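Local coordinates for protein glutathione S-transferase (Acinetobacter baumannii, PDB 4MP4) that probably catalyses the conjugation of glutathione to electrophilic substrates, as a two-subunit enzyme with the glutathione S-transferase fold, at residues R119-I124 with L170-Q175; R176-G181 with R187-A192; L10-Q15 with P19-V24; Q103-L108 with W163-A168. All blocks are in the same frame, centred on the assembly; numbering follows the deposited sequence.

Contact 1 of 4, residues R119-I124 with L170-Q175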
loop_
_atom_site.group_PDB
_atom_site.type_symbol
_atom_site.label_atom_id
_atom_site.label_comp_id
_atom_site.label_asym_id
_atom_site.label_seq_id
_atom_site.Cartn_x
_atom_site.Cartn_y
_atom_site.Cartn_z
ATOM N N ARG A 119 3.441 2.393 18.970
ATOM C CA ARG A 119 3.139 1.067 19.478
ATOM C C ARG A 119 3.655 0.033 18.497
ATOM O O ARG A 119 2.867 -0.621 17.803
ATOM C CB ARG A 119 1.631 0.887 19.695
ATOM C CG ARG A 119 1.009 1.814 20.750
ATOM C CD ARG A 119 1.437 1.402 22.159
ATOM N NE ARG A 119 0.768 2.163 23.210
ATOM C CZ ARG A 119 1.313 3.195 23.851
ATOM N NH1 ARG A 119 2.539 3.606 23.543
ATOM N NH2 ARG A 119 0.627 3.819 24.802
ATOM N N PRO A 120 4.992 -0.116 18.425
ATOM C CA PRO A 120 5.582 -1.073 17.477
ATOM C C PRO A 120 5.256 -2.496 17.913
ATOM O O PRO A 120 4.819 -2.677 19.056
ATOM C CB PRO A 120 7.088 -0.779 17.568
ATOM C CG PRO A 120 7.274 -0.194 18.934
ATOM C CD PRO A 120 6.011 0.586 19.227
ATOM N N THR A 121 5.448 -3.486 17.046
ATOM C CA THR A 121 5.072 -4.863 17.402
ATOM C C THR A 121 5.831 -5.439 18.614
ATOM O O THR A 121 5.434 -6.451 19.175
ATOM C CB THR A 121 5.236 -5.802 16.236
ATOM O OG1 THR A 121 6.586 -5.717 15.761
ATOM C CG2 THR A 121 4.257 -5.437 15.119
ATOM N N ASP A 122 6.914 -4.779 18.999
ATOM C CA ASP A 122 7.630 -5.038 20.246
ATOM C C ASP A 122 6.668 -5.095 21.443
ATOM O O ASP A 122 6.847 -5.904 22.351
ATOM C CB ASP A 122 8.673 -3.925 20.479
ATOM C CG ASP A 122 9.603 -3.743 19.298
ATOM O OD1 ASP A 122 9.168 -3.219 18.243
ATOM O OD2 ASP A 122 10.787 -4.122 19.418
ATOM N N VAL A 123 5.650 -4.233 21.447
ATOM C CA VAL A 123 4.692 -4.209 22.554
ATOM C C VAL A 123 3.810 -5.464 22.609
ATOM O O VAL A 123 3.407 -5.899 23.700
ATOM C CB VAL A 123 3.843 -2.911 22.582
ATOM C CG1 VAL A 123 4.742 -1.702 22.372
ATOM C CG2 VAL A 123 2.731 -2.942 21.547
ATOM N N ILE A 124 3.557 -6.071 21.446
ATOM C CA ILE A 124 2.805 -7.326 21.364
ATOM C C ILE A 124 3.656 -8.529 21.778
ATOM O O ILE A 124 3.179 -9.430 22.464
ATOM C CB ILE A 124 2.262 -7.579 19.926
ATOM C CG1 ILE A 124 1.324 -6.454 19.491
ATOM C CG2 ILE A 124 1.593 -8.954 19.811
ATOM C CD1 ILE A 124 0.988 -6.490 18.017
ATOM N N LEU A 170 -6.140 -6.619 10.905
ATOM C CA LEU A 170 -6.831 -5.715 11.813
ATOM C C LEU A 170 -6.566 -6.119 13.256
ATOM O O LEU A 170 -6.261 -5.274 14.094
ATOM C CB LEU A 170 -8.341 -5.707 11.536
ATOM C CG LEU A 170 -9.200 -4.803 12.435
ATOM C CD1 LEU A 170 -8.855 -3.319 12.246
ATOM C CD2 LEU A 170 -10.675 -5.026 12.168
ATOM N N ALA A 171 -6.682 -7.411 13.542
ATOM C CA ALA A 171 -6.389 -7.915 14.881
ATOM C C ALA A 171 -4.992 -7.514 15.344
ATOM O O ALA A 171 -4.826 -7.068 16.473
ATOM C CB ALA A 171 -6.562 -9.427 14.963
ATOM N N LEU A 172 -3.990 -7.678 14.481
ATOM C CA LEU A 172 -2.628 -7.330 14.873
ATOM C C LEU A 172 -2.568 -5.843 15.222
ATOM O O LEU A 172 -1.965 -5.455 16.220
ATOM C CB LEU A 172 -1.594 -7.713 13.805
ATOM C CG LEU A 172 -0.159 -7.319 14.186
ATOM C CD1 LEU A 172 0.853 -8.333 13.639
ATOM C CD2 LEU A 172 0.209 -5.839 13.767
ATOM N N MET A 173 -3.211 -5.025 14.399
ATOM C CA MET A 173 -3.278 -3.584 14.636
ATOM C C MET A 173 -3.896 -3.296 15.983
ATOM O O MET A 173 -3.357 -2.500 16.751
ATOM C CB MET A 173 -4.075 -2.881 13.536
ATOM C CG MET A 173 -3.937 -1.375 13.559
ATOM S SD MET A 173 -2.245 -0.735 13.341
ATOM C CE MET A 173 -2.051 -0.725 11.567
ATOM N N LEU A 174 -5.018 -3.946 16.277
ATOM C CA LEU A 174 -5.680 -3.747 17.566
ATOM C C LEU A 174 -4.818 -4.245 18.738
ATOM O O LEU A 174 -4.827 -3.658 19.821
ATOM C CB LEU A 174 -7.057 -4.416 17.578
ATOM C CG LEU A 174 -8.170 -3.767 16.753
ATOM C CD1 LEU A 174 -9.338 -4.728 16.583
ATOM C CD2 LEU A 174 -8.636 -2.514 17.442
ATOM N N GLN A 175 -4.060 -5.313 18.494
ATOM C CA GLN A 175 -3.218 -5.924 19.503
ATOM C C GLN A 175 -2.102 -4.991 19.950
ATOM O O GLN A 175 -1.636 -5.081 21.086
ATOM C CB GLN A 175 -2.649 -7.258 19.005
ATOM C CG GLN A 175 -3.608 -8.463 19.177
ATOM C CD GLN A 175 -3.754 -8.914 20.634
ATOM O OE1 GLN A 175 -4.007 -8.109 21.528
ATOM N NE2 GLN A 175 -3.581 -10.204 20.871
#
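I124, Q175 and L172 carry this contact, in which the short helix 122-125 lies against helix 165-178 within the all-helical C-terminal domain of the GST fold. The two residues of the longer helix stand one turn apart, and I124 directs its side chain at the gap between them. Its CG1 sits beside the backbone N, anti to the carbonyl carbon (chi1 -60°), and from there CD1 runs on to within 4.1 Å of L172 CG and 3.8 Å of Q175 CB. The side chains of I124 and Q175 cross at about a right angle. Q175 meets the isoleucine with CB; its chain then bends at chi2 (-73°), and OE1 accepts from Q179 NE2, one turn on. L172 reaches back with CD2 to T121 CG2 at 4.3 Å, a looser touch, while T121 OG1 is hydrogen-bonded to L17 O. The same CD2 also rests on P19, and CD1 on F22, both of helix 19-30, which places the contact where the two domains of the chain adjoin. No hydrogen bond joins the two segments. Backbone oxygens complete the surface under the isoleucine: I124 CD1 lies 3.6 Å from L172 O, and I124 CG1 the same 3.6 Å from Q175 O.

Contact 2 of 4, residues R176-G181 with R187-A192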
loop_
_atom_site.group_PDB
_atom_site.type_symbol
_atom_site.label_atom_id
_atom_site.label_comp_id
_atom_site.label_asym_id
_atom_site.label_seq_id
_atom_site.Cartn_x
_atom_site.Cartn_y
_atom_site.Cartn_z
ATOM N N ARG A 176 -1.691 -4.089 19.064
ATOM C CA ARG A 176 -0.689 -3.081 19.395
ATOM C C ARG A 176 -1.180 -2.261 20.573
ATOM O O ARG A 176 -0.403 -1.812 21.409
ATOM C CB ARG A 176 -0.414 -2.148 18.196
ATOM C CG ARG A 176 0.034 -2.867 16.952
ATOM C CD ARG A 176 0.126 -1.949 15.726
ATOM N NE ARG A 176 1.507 -1.530 15.582
ATOM C CZ ARG A 176 2.288 -1.837 14.562
ATOM N NH1 ARG A 176 1.811 -2.520 13.542
ATOM N NH2 ARG A 176 3.541 -1.422 14.561
ATOM N N LEU A 177 -2.488 -2.087 20.647
ATOM C CA LEU A 177 -3.094 -1.302 21.705
ATOM C C LEU A 177 -3.432 -2.176 22.908
ATOM O O LEU A 177 -3.130 -1.838 24.057
ATOM C CB LEU A 177 -4.358 -0.648 21.167
ATOM C CG LEU A 177 -4.135 0.530 20.229
ATOM C CD1 LEU A 177 -5.436 0.894 19.529
ATOM C CD2 LEU A 177 -3.594 1.718 21.031
ATOM N N ILE A 178 -4.065 -3.305 22.633
ATOM C CA ILE A 178 -4.523 -4.203 23.681
ATOM C C ILE A 178 -3.363 -4.714 24.539
ATOM O O ILE A 178 -3.388 -4.606 25.768
ATOM C CB ILE A 178 -5.298 -5.382 23.076
ATOM C CG1 ILE A 178 -6.579 -4.861 22.401
ATOM C CG2 ILE A 178 -5.620 -6.405 24.143
ATOM C CD1 ILE A 178 -7.168 -5.789 21.376
ATOM N N GLN A 179 -2.333 -5.227 23.882
ATOM C CA GLN A 179 -1.230 -5.858 24.586
ATOM C C GLN A 179 -0.384 -4.854 25.343
ATOM O O GLN A 179 0.362 -5.230 26.252
ATOM C CB GLN A 179 -0.368 -6.664 23.611
ATOM C CG GLN A 179 -1.140 -7.782 22.965
ATOM C CD GLN A 179 -1.704 -8.701 24.027
ATOM O OE1 GLN A 179 -1.043 -8.948 25.021
ATOM N NE2 GLN A 179 -2.934 -9.170 23.847
ATOM N N ASN A 180 -0.511 -3.578 24.973
ATOM C CA ASN A 180 0.245 -2.521 25.626
ATOM C C ASN A 180 -0.488 -1.917 26.817
ATOM O O ASN A 180 0.100 -1.189 27.608
ATOM C CB ASN A 180 0.647 -1.445 24.622
ATOM C CG ASN A 180 1.739 -0.517 25.157
ATOM O OD1 ASN A 180 2.937 -0.808 25.054
ATOM N ND2 ASN A 180 1.329 0.602 25.723
ATOM N N GLY A 181 -1.769 -2.233 26.957
ATOM C CA GLY A 181 -2.534 -1.778 28.102
ATOM C C GLY A 181 -3.478 -0.643 27.783
ATOM O O GLY A 181 -4.305 -0.276 28.612
ATOM N N ARG A 187 -15.895 -5.055 22.925
ATOM C CA ARG A 187 -16.310 -5.677 21.671
ATOM C C ARG A 187 -15.111 -5.943 20.760
ATOM O O ARG A 187 -15.038 -6.989 20.111
ATOM C CB ARG A 187 -17.349 -4.798 20.967
ATOM C CG ARG A 187 -17.459 -5.014 19.480
ATOM C CD ARG A 187 -18.369 -6.157 19.186
ATOM N NE ARG A 187 -18.407 -6.466 17.760
ATOM C CZ ARG A 187 -17.671 -7.409 17.184
ATOM N NH1 ARG A 187 -16.829 -8.134 17.915
ATOM N NH2 ARG A 187 -17.779 -7.629 15.879
ATOM N N LEU A 188 -14.165 -5.004 20.737
ATOM C CA LEU A 188 -12.982 -5.124 19.890
ATOM C C LEU A 188 -11.903 -6.040 20.467
ATOM O O LEU A 188 -11.134 -6.634 19.712
ATOM C CB LEU A 188 -12.400 -3.752 19.558
ATOM C CG LEU A 188 -13.313 -2.903 18.676
ATOM C CD1 LEU A 188 -12.739 -1.512 18.485
ATOM C CD2 LEU A 188 -13.542 -3.608 17.333
ATOM N N LYS A 189 -11.842 -6.161 21.792
ATOM C CA LYS A 189 -10.941 -7.139 22.405
ATOM C C LYS A 189 -11.405 -8.546 22.056
ATOM O O LYS A 189 -10.613 -9.386 21.629
ATOM C CB LYS A 189 -10.882 -6.977 23.920
ATOM C CG LYS A 189 -10.048 -5.786 24.371
ATOM C CD LYS A 189 -10.053 -5.667 25.877
ATOM C CE LYS A 189 -9.388 -4.395 26.353
ATOM N NZ LYS A 189 -9.532 -4.257 27.835
ATOM N N ASN A 190 -12.697 -8.795 22.228
ATOM C CA ASN A 190 -13.281 -10.078 21.854
ATOM C C ASN A 190 -12.971 -10.459 20.404
ATOM O O ASN A 190 -12.544 -11.583 20.143
ATOM C CB ASN A 190 -14.794 -10.088 22.108
ATOM C CG ASN A 190 -15.135 -10.132 23.589
ATOM O OD1 ASN A 190 -14.354 -10.625 24.413
ATOM N ND2 ASN A 190 -16.313 -9.618 23.937
ATOM N N TYR A 191 -13.173 -9.515 19.478
ATOM C CA TYR A 191 -12.840 -9.722 18.071
ATOM C C TYR A 191 -11.369 -10.059 17.890
ATOM O O TYR A 191 -11.017 -11.044 17.246
ATOM C CB TYR A 191 -13.151 -8.474 17.236
ATOM C CG TYR A 191 -12.626 -8.577 15.813
ATOM C CD1 TYR A 191 -13.249 -9.404 14.881
ATOM C CD2 TYR A 191 -11.510 -7.854 15.406
ATOM C CE1 TYR A 191 -12.776 -9.511 13.590
ATOM C CE2 TYR A 191 -11.032 -7.943 14.114
ATOM C CZ TYR A 191 -11.663 -8.782 13.204
ATOM O OH TYR A 191 -11.188 -8.898 11.911
ATOM N N ALA A 192 -10.511 -9.225 18.459
ATOM C CA ALA A 192 -9.075 -9.404 18.300
ATOM C C ALA A 192 -8.595 -10.720 18.917
ATOM O O ALA A 192 -7.832 -11.439 18.298
ATOM C CB ALA A 192 -8.339 -8.230 18.900
#
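I178 points toward helix 186-196, and its side chain and that of K189 cross obliquely, meeting through their methylene groups. I178 CG1 lies 4.1 Å from K189 CG, near the base of the lysine, whose chain then extends past the isoleucine. Putting CG1 beside the backbone N (chi1 -65°) carries the delta methyl farther across: I178 CD1 reaches A192 CB at 3.7 Å, the closest approach between the segments, and K189 CA at 4.1 Å. The methyl therefore rests over one turn of the second helix, with A192 at one end of the patch and K189 at the other. A192 also points toward the first segment, and having just a methyl it lets the isoleucine come close to the helix backbone. The side chains meet through carbon atoms alone, and no hydrogen bond crosses; the contact is partly buried, K189 lying at its margin.

I178 is also the first residue of a type I turn running to G181. G181 N donates to I178 O at 3.1 Å and more weakly to L177 O, and the positive phi of G181 (105°) completes a Schellman motif that lets the chain depart for helix 186-196. The contact thus packs two consecutive helices of the C-terminal domain against each other across a short connection. L177 and L188, from the two segments, both rest on F145 of helix 135-151, Y191 covers L170 and L174 of helix 165-178, and N180 touches V123 of helix 122-125.

Contact 3 of 4, residues L10-Q15 with P19-V24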
loop_
_atom_site.group_PDB
_atom_site.type_symbol
_atom_site.label_atom_id
_atom_site.label_comp_id
_atom_site.label_asym_id
_atom_site.label_seq_id
_atom_site.Cartn_x
_atom_site.Cartn_y
_atom_site.Cartn_z
ATOM N N LEU A 10 9.936 -18.014 2.305
ATOM C CA LEU A 10 9.567 -16.746 2.936
ATOM C C LEU A 10 10.698 -16.191 3.792
ATOM O O LEU A 10 11.195 -16.881 4.670
ATOM C CB LEU A 10 8.301 -16.916 3.795
ATOM C CG LEU A 10 7.867 -15.705 4.643
ATOM C CD1 LEU A 10 7.527 -14.476 3.776
ATOM C CD2 LEU A 10 6.712 -16.058 5.525
ATOM N N TYR A 11 11.104 -14.948 3.545
ATOM C CA TYR A 11 12.149 -14.327 4.365
ATOM C C TYR A 11 11.552 -13.342 5.368
ATOM O O TYR A 11 10.857 -12.397 4.997
ATOM C CB TYR A 11 13.227 -13.652 3.502
ATOM C CG TYR A 11 13.954 -14.616 2.586
ATOM C CD1 TYR A 11 13.292 -15.208 1.516
ATOM C CD2 TYR A 11 15.292 -14.950 2.795
ATOM C CE1 TYR A 11 13.927 -16.097 0.687
ATOM C CE2 TYR A 11 15.939 -15.840 1.967
ATOM C CZ TYR A 11 15.252 -16.413 0.911
ATOM O OH TYR A 11 15.874 -17.302 0.055
ATOM N N THR A 12 11.827 -13.573 6.646
ATOM C CA THR A 12 11.368 -12.682 7.698
ATOM C C THR A 12 12.543 -11.995 8.400
ATOM O O THR A 12 13.690 -12.374 8.196
ATOM C CB THR A 12 10.557 -13.451 8.758
ATOM O OG1 THR A 12 10.025 -12.521 9.714
ATOM C CG2 THR A 12 11.448 -14.445 9.474
ATOM N N ASP A 13 12.261 -10.988 9.224
ATOM C CA ASP A 13 13.295 -10.430 10.082
ATOM C C ASP A 13 13.622 -11.467 11.161
ATOM O O ASP A 13 12.764 -12.248 11.547
ATOM C CB ASP A 13 12.837 -9.127 10.725
ATOM C CG ASP A 13 11.595 -9.298 11.588
ATOM O OD1 ASP A 13 10.561 -9.780 11.079
ATOM O OD2 ASP A 13 11.652 -8.938 12.778
ATOM N N SER A 14 14.861 -11.477 11.639
ATOM C CA SER A 14 15.322 -12.527 12.542
ATOM C C SER A 14 14.571 -12.551 13.881
ATOM O O SER A 14 14.540 -13.570 14.566
ATOM C CB SER A 14 16.817 -12.376 12.803
ATOM O OG SER A 14 17.068 -11.242 13.619
ATOM N N GLN A 15 13.972 -11.433 14.263
ATOM C CA GLN A 15 13.249 -11.406 15.521
ATOM C C GLN A 15 11.753 -11.625 15.346
ATOM O O GLN A 15 11.011 -11.560 16.314
ATOM C CB GLN A 15 13.500 -10.094 16.258
ATOM C CG GLN A 15 14.717 -10.077 17.166
ATOM C CD GLN A 15 14.997 -8.681 17.660
ATOM O OE1 GLN A 15 14.760 -8.359 18.831
ATOM N NE2 GLN A 15 15.467 -7.820 16.755
ATOM N N PRO A 19 5.076 -7.169 11.023
ATOM C CA PRO A 19 3.646 -7.440 10.844
ATOM C C PRO A 19 3.314 -7.896 9.402
ATOM O O PRO A 19 2.334 -8.614 9.195
ATOM C CB PRO A 19 3.003 -6.083 11.154
ATOM C CG PRO A 19 4.067 -5.084 10.711
ATOM C CD PRO A 19 5.374 -5.724 11.097
ATOM N N TYR A 20 4.120 -7.493 8.424
ATOM C CA TYR A 20 3.860 -7.886 7.036
ATOM C C TYR A 20 4.378 -9.288 6.720
ATOM O O TYR A 20 3.752 -10.006 5.951
ATOM C CB TYR A 20 4.385 -6.821 6.060
ATOM C CG TYR A 20 4.036 -5.457 6.586
ATOM C CD1 TYR A 20 2.707 -5.048 6.677
ATOM C CD2 TYR A 20 5.022 -4.611 7.069
ATOM C CE1 TYR A 20 2.379 -3.820 7.213
ATOM C CE2 TYR A 20 4.704 -3.381 7.607
ATOM C CZ TYR A 20 3.385 -2.990 7.676
ATOM O OH TYR A 20 3.076 -1.776 8.224
ATOM N N ALA A 21 5.496 -9.681 7.335
ATOM C CA ALA A 21 5.972 -11.062 7.239
ATOM C C ALA A 21 4.938 -11.961 7.887
ATOM O O ALA A 21 4.588 -13.013 7.345
ATOM C CB ALA A 21 7.324 -11.244 7.930
ATOM N N PHE A 22 4.467 -11.545 9.061
ATOM C CA PHE A 22 3.383 -12.245 9.735
ATOM C C PHE A 22 2.207 -12.494 8.778
ATOM O O PHE A 22 1.711 -13.613 8.648
ATOM C CB PHE A 22 2.947 -11.449 10.966
ATOM C CG PHE A 22 1.566 -11.781 11.465
ATOM C CD1 PHE A 22 1.339 -12.932 12.203
ATOM C CD2 PHE A 22 0.501 -10.928 11.218
ATOM C CE1 PHE A 22 0.069 -13.228 12.689
ATOM C CE2 PHE A 22 -0.773 -11.226 11.690
ATOM C CZ PHE A 22 -0.988 -12.375 12.433
ATOM N N THR A 23 1.808 -11.448 8.075
ATOM C CA THR A 23 0.645 -11.478 7.194
ATOM C C THR A 23 0.778 -12.451 6.004
ATOM O O THR A 23 -0.181 -13.152 5.642
ATOM C CB THR A 23 0.372 -10.060 6.695
ATOM O OG1 THR A 23 0.099 -9.221 7.826
ATOM C CG2 THR A 23 -0.791 -10.031 5.738
ATOM N N VAL A 24 1.966 -12.504 5.411
ATOM C CA VAL A 24 2.237 -13.452 4.327
ATOM C C VAL A 24 2.322 -14.906 4.812
ATOM O O VAL A 24 1.814 -15.821 4.154
ATOM C CB VAL A 24 3.514 -13.079 3.556
ATOM C CG1 VAL A 24 3.822 -14.119 2.483
ATOM C CG2 VAL A 24 3.367 -11.688 2.947
#
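The residues before and after A21 in sequence, Y20 and F22, carry aromatic rings that both lie against atoms of P19 in the first turn of helix 19-30, while A21 itself meets T12 across the contact. P19 CG lies 3.6 Å above one face of the Y20 ring, offset toward its rim, and P19 O lies in plane at the edge of the F22 ring. The Y20 ring also makes a cation-pi contact with R109, and F22 meets W204 edge-to-face. R109 and W204 belong to the helical part of the chain; Y20 also packs on P62 and S74, whereas A21 and V24 point toward strand 8-13.

This is the first half of the beta-alpha-beta unit that opens the thioredoxin-like N-terminal domain of a GST. Strand and helix segments run nearly antiparallel, their axes 8.2 Å apart and at 150°. Where the backbones come nearest, A21 CB approaches T12 OG1 at 3.5 Å and T12 CB at 4.0 Å. The chi1 of T12 (-175°) swings the hydroxyl away from the main-chain nitrogen, over the alanine methyl. L10 spreads its two methyls over the next turn: CD1 packs on V24 CG1 at 3.9 Å, and CD2 nears A21 O.

D13 ties down the connection, its carboxylate accepting from the backbone N-H groups of L17 and S18, and S18 OG accepts from A21 N. In the first turn P19 O takes two donors, T23 N at 3.1 Å and T23 OG1 at 2.7 Å, the hydroxyl tilted 21° from the carbonyl plane.

Contact 4 of 4, residues Q103-L108 with W163-A168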
loop_
_atom_site.group_PDB
_atom_site.type_symbol
_atom_site.label_atom_id
_atom_site.label_comp_id
_atom_site.label_asym_id
_atom_site.label_seq_id
_atom_site.Cartn_x
_atom_site.Cartn_y
_atom_site.Cartn_z
ATOM N N GLN A 103 -9.141 -1.996 0.494
ATOM C CA GLN A 103 -9.100 -0.643 1.026
ATOM C C GLN A 103 -8.643 -0.594 2.494
ATOM O O GLN A 103 -7.766 0.204 2.860
ATOM C CB GLN A 103 -10.447 0.031 0.843
ATOM C CG GLN A 103 -10.676 1.244 1.716
ATOM C CD GLN A 103 -12.139 1.660 1.692
ATOM O OE1 GLN A 103 -12.810 1.505 0.683
ATOM N NE2 GLN A 103 -12.638 2.165 2.804
ATOM N N ILE A 104 -9.246 -1.444 3.321
ATOM C CA ILE A 104 -8.878 -1.550 4.730
ATOM C C ILE A 104 -7.411 -1.968 4.894
ATOM O O ILE A 104 -6.670 -1.374 5.687
ATOM C CB ILE A 104 -9.831 -2.507 5.498
ATOM C CG1 ILE A 104 -11.272 -2.023 5.352
ATOM C CG2 ILE A 104 -9.448 -2.587 6.955
ATOM C CD1 ILE A 104 -11.460 -0.488 5.668
ATOM N N GLN A 105 -6.999 -2.967 4.118
ATOM C CA GLN A 105 -5.598 -3.377 4.026
ATOM C C GLN A 105 -4.638 -2.228 3.635
ATOM O O GLN A 105 -3.556 -2.097 4.215
ATOM C CB GLN A 105 -5.458 -4.525 3.028
ATOM C CG GLN A 105 -4.083 -5.133 2.973
ATOM C CD GLN A 105 -4.015 -6.305 2.011
ATOM O OE1 GLN A 105 -4.056 -6.128 0.795
ATOM N NE2 GLN A 105 -3.916 -7.509 2.551
ATOM N N ALA A 106 -5.015 -1.413 2.656
ATOM C CA ALA A 106 -4.127 -0.352 2.224
ATOM C C ALA A 106 -4.018 0.689 3.328
ATOM O O ALA A 106 -2.936 1.210 3.643
ATOM C CB ALA A 106 -4.602 0.261 0.920
ATOM N N TRP A 107 -5.156 0.936 3.951
ATOM C CA TRP A 107 -5.291 1.914 5.006
ATOM C C TRP A 107 -4.483 1.540 6.253
ATOM O O TRP A 107 -3.752 2.376 6.804
ATOM C CB TRP A 107 -6.775 2.075 5.318
ATOM C CG TRP A 107 -7.033 2.909 6.489
ATOM C CD1 TRP A 107 -6.806 4.252 6.617
ATOM C CD2 TRP A 107 -7.577 2.467 7.735
ATOM N NE1 TRP A 107 -7.190 4.674 7.876
ATOM C CE2 TRP A 107 -7.658 3.599 8.572
ATOM C CE3 TRP A 107 -7.988 1.227 8.214
ATOM C CZ2 TRP A 107 -8.150 3.512 9.867
ATOM C CZ3 TRP A 107 -8.469 1.147 9.500
ATOM C CH2 TRP A 107 -8.544 2.285 10.313
ATOM N N LEU A 108 -4.605 0.285 6.691
ATOM C CA LEU A 108 -3.771 -0.240 7.777
ATOM C C LEU A 108 -2.281 -0.122 7.478
ATOM O O LEU A 108 -1.490 0.160 8.376
ATOM C CB LEU A 108 -4.091 -1.719 8.059
ATOM C CG LEU A 108 -5.487 -2.041 8.580
ATOM C CD1 LEU A 108 -5.736 -3.544 8.567
ATOM C CD2 LEU A 108 -5.671 -1.432 9.974
ATOM N N TRP A 163 -13.863 -15.519 7.248
ATOM C CA TRP A 163 -12.514 -15.059 7.466
ATOM C C TRP A 163 -11.819 -14.564 6.186
ATOM O O TRP A 163 -11.959 -15.157 5.123
ATOM C CB TRP A 163 -11.703 -16.183 8.101
ATOM C CG TRP A 163 -10.337 -15.731 8.455
ATOM C CD1 TRP A 163 -9.944 -15.148 9.630
ATOM C CD2 TRP A 163 -9.175 -15.788 7.627
ATOM N NE1 TRP A 163 -8.609 -14.853 9.584
ATOM C CE2 TRP A 163 -8.107 -15.227 8.362
ATOM C CE3 TRP A 163 -8.930 -16.250 6.329
ATOM C CZ2 TRP A 163 -6.816 -15.121 7.857
ATOM C CZ3 TRP A 163 -7.640 -16.147 5.820
ATOM C CH2 TRP A 163 -6.600 -15.587 6.586
ATOM N N SER A 164 -11.083 -13.464 6.295
ATOM C CA SER A 164 -10.150 -13.054 5.249
ATOM C C SER A 164 -8.854 -12.578 5.881
ATOM O O SER A 164 -8.809 -12.289 7.082
ATOM C CB SER A 164 -10.736 -11.944 4.383
ATOM O OG SER A 164 -11.192 -10.878 5.178
ATOM N N ILE A 165 -7.799 -12.485 5.078
ATOM C CA ILE A 165 -6.482 -12.104 5.599
ATOM C C ILE A 165 -6.548 -10.746 6.342
ATOM O O ILE A 165 -5.701 -10.444 7.193
ATOM C CB ILE A 165 -5.424 -12.085 4.457
ATOM C CG1 ILE A 165 -3.991 -12.025 4.997
ATOM C CG2 ILE A 165 -5.692 -10.958 3.497
ATOM C CD1 ILE A 165 -3.604 -13.220 5.839
ATOM N N VAL A 166 -7.577 -9.951 6.048
ATOM C CA VAL A 166 -7.693 -8.628 6.637
ATOM C C VAL A 166 -8.126 -8.744 8.103
ATOM O O VAL A 166 -7.859 -7.841 8.917
ATOM C CB VAL A 166 -8.640 -7.692 5.820
ATOM C CG1 VAL A 166 -8.615 -6.286 6.388
ATOM C CG2 VAL A 166 -8.222 -7.637 4.373
ATOM N N ASP A 167 -8.776 -9.858 8.456
ATOM C CA ASP A 167 -9.086 -10.083 9.871
ATOM C C ASP A 167 -7.785 -10.175 10.663
ATOM O O ASP A 167 -7.651 -9.584 11.752
ATOM C CB ASP A 167 -9.956 -11.325 10.104
ATOM C CG ASP A 167 -11.383 -11.160 9.564
ATOM O OD1 ASP A 167 -12.163 -10.337 10.134
ATOM O OD2 ASP A 167 -11.721 -11.870 8.571
ATOM N N ALA A 168 -6.811 -10.879 10.091
ATOM C CA ALA A 168 -5.539 -11.080 10.769
ATOM C C ALA A 168 -4.771 -9.749 10.867
ATOM O O ALA A 168 -4.081 -9.487 11.864
ATOM C CB ALA A 168 -4.713 -12.162 10.069
#
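V166 CG1 meets I104 CG2 at 3.8 Å and I104 CB at 4.1 Å, the two beta-branched side chains crossing at about a right angle where the start of helix 165-178 packs on the middle of helix 95-110. The other valine methyl, CG2, comes within 4.4 Å of Q105 CB. At a chi1 of -174° V166 straddles I104 and Q105, with CG1 against I104 and the backbone N of Q105, and CG2 nearer Q105 CB. Q105 forms the second point of contact: its extended chain passes I165, and Q105 NE2 stands 4.0 Å from I165 CG2.

A second shell fixes these groups. The amide NE2 of Q105 donates to E169 OE2, one turn along the facing helix from I165, and to Y91 OH, so the glutamine's rotation is set by polar partners, which keeps the amide end beside I165 CG2. At the beginning of helix 165-178, S164 N donates to D167 OD2 at 2.9 Å and nearly straight (168°), meeting the oxygen close to its C-O axis. The Ser-x-x-Asp pattern and this bond are consistent with the N-capping box known at this helix in GSTs. The buried carboxylate has more partners, since D167 OD1 binds L159 N and Y191 OH.

Farther out, I104 also packs on V147 and L151 of helix 135-151, while I165 touches T23 and V26 of helix 19-30. The other side of helix 95-110 faces the dimer partner: Q103 OE1 accepts from S72 N of the second subunit, and W107 packs on E73 of that same subunit.

How the contacts relate
From the N terminus, contact 3 closes first, folding helix 19-30 back on strand 8-13 across three intervening residues within the N-terminal domain. The other contacts belong to the helical C-terminal domain. Contact 4 opens at 103-108 and contact 1 at 119-124; they close in the same order, at 163-168 and 170-175, so their spans cross. Contact 2 follows in series, joining 176-181 to 187-192. Helix 165-178 supplies a segment to contacts 4, 1 and 2 in turn, bringing helices 95-110, 122-125 and 186-196 around it. Contacts 1 and 4 also touch contact 3, through L172 against F22 and I165 against T23, which binds the two domains together.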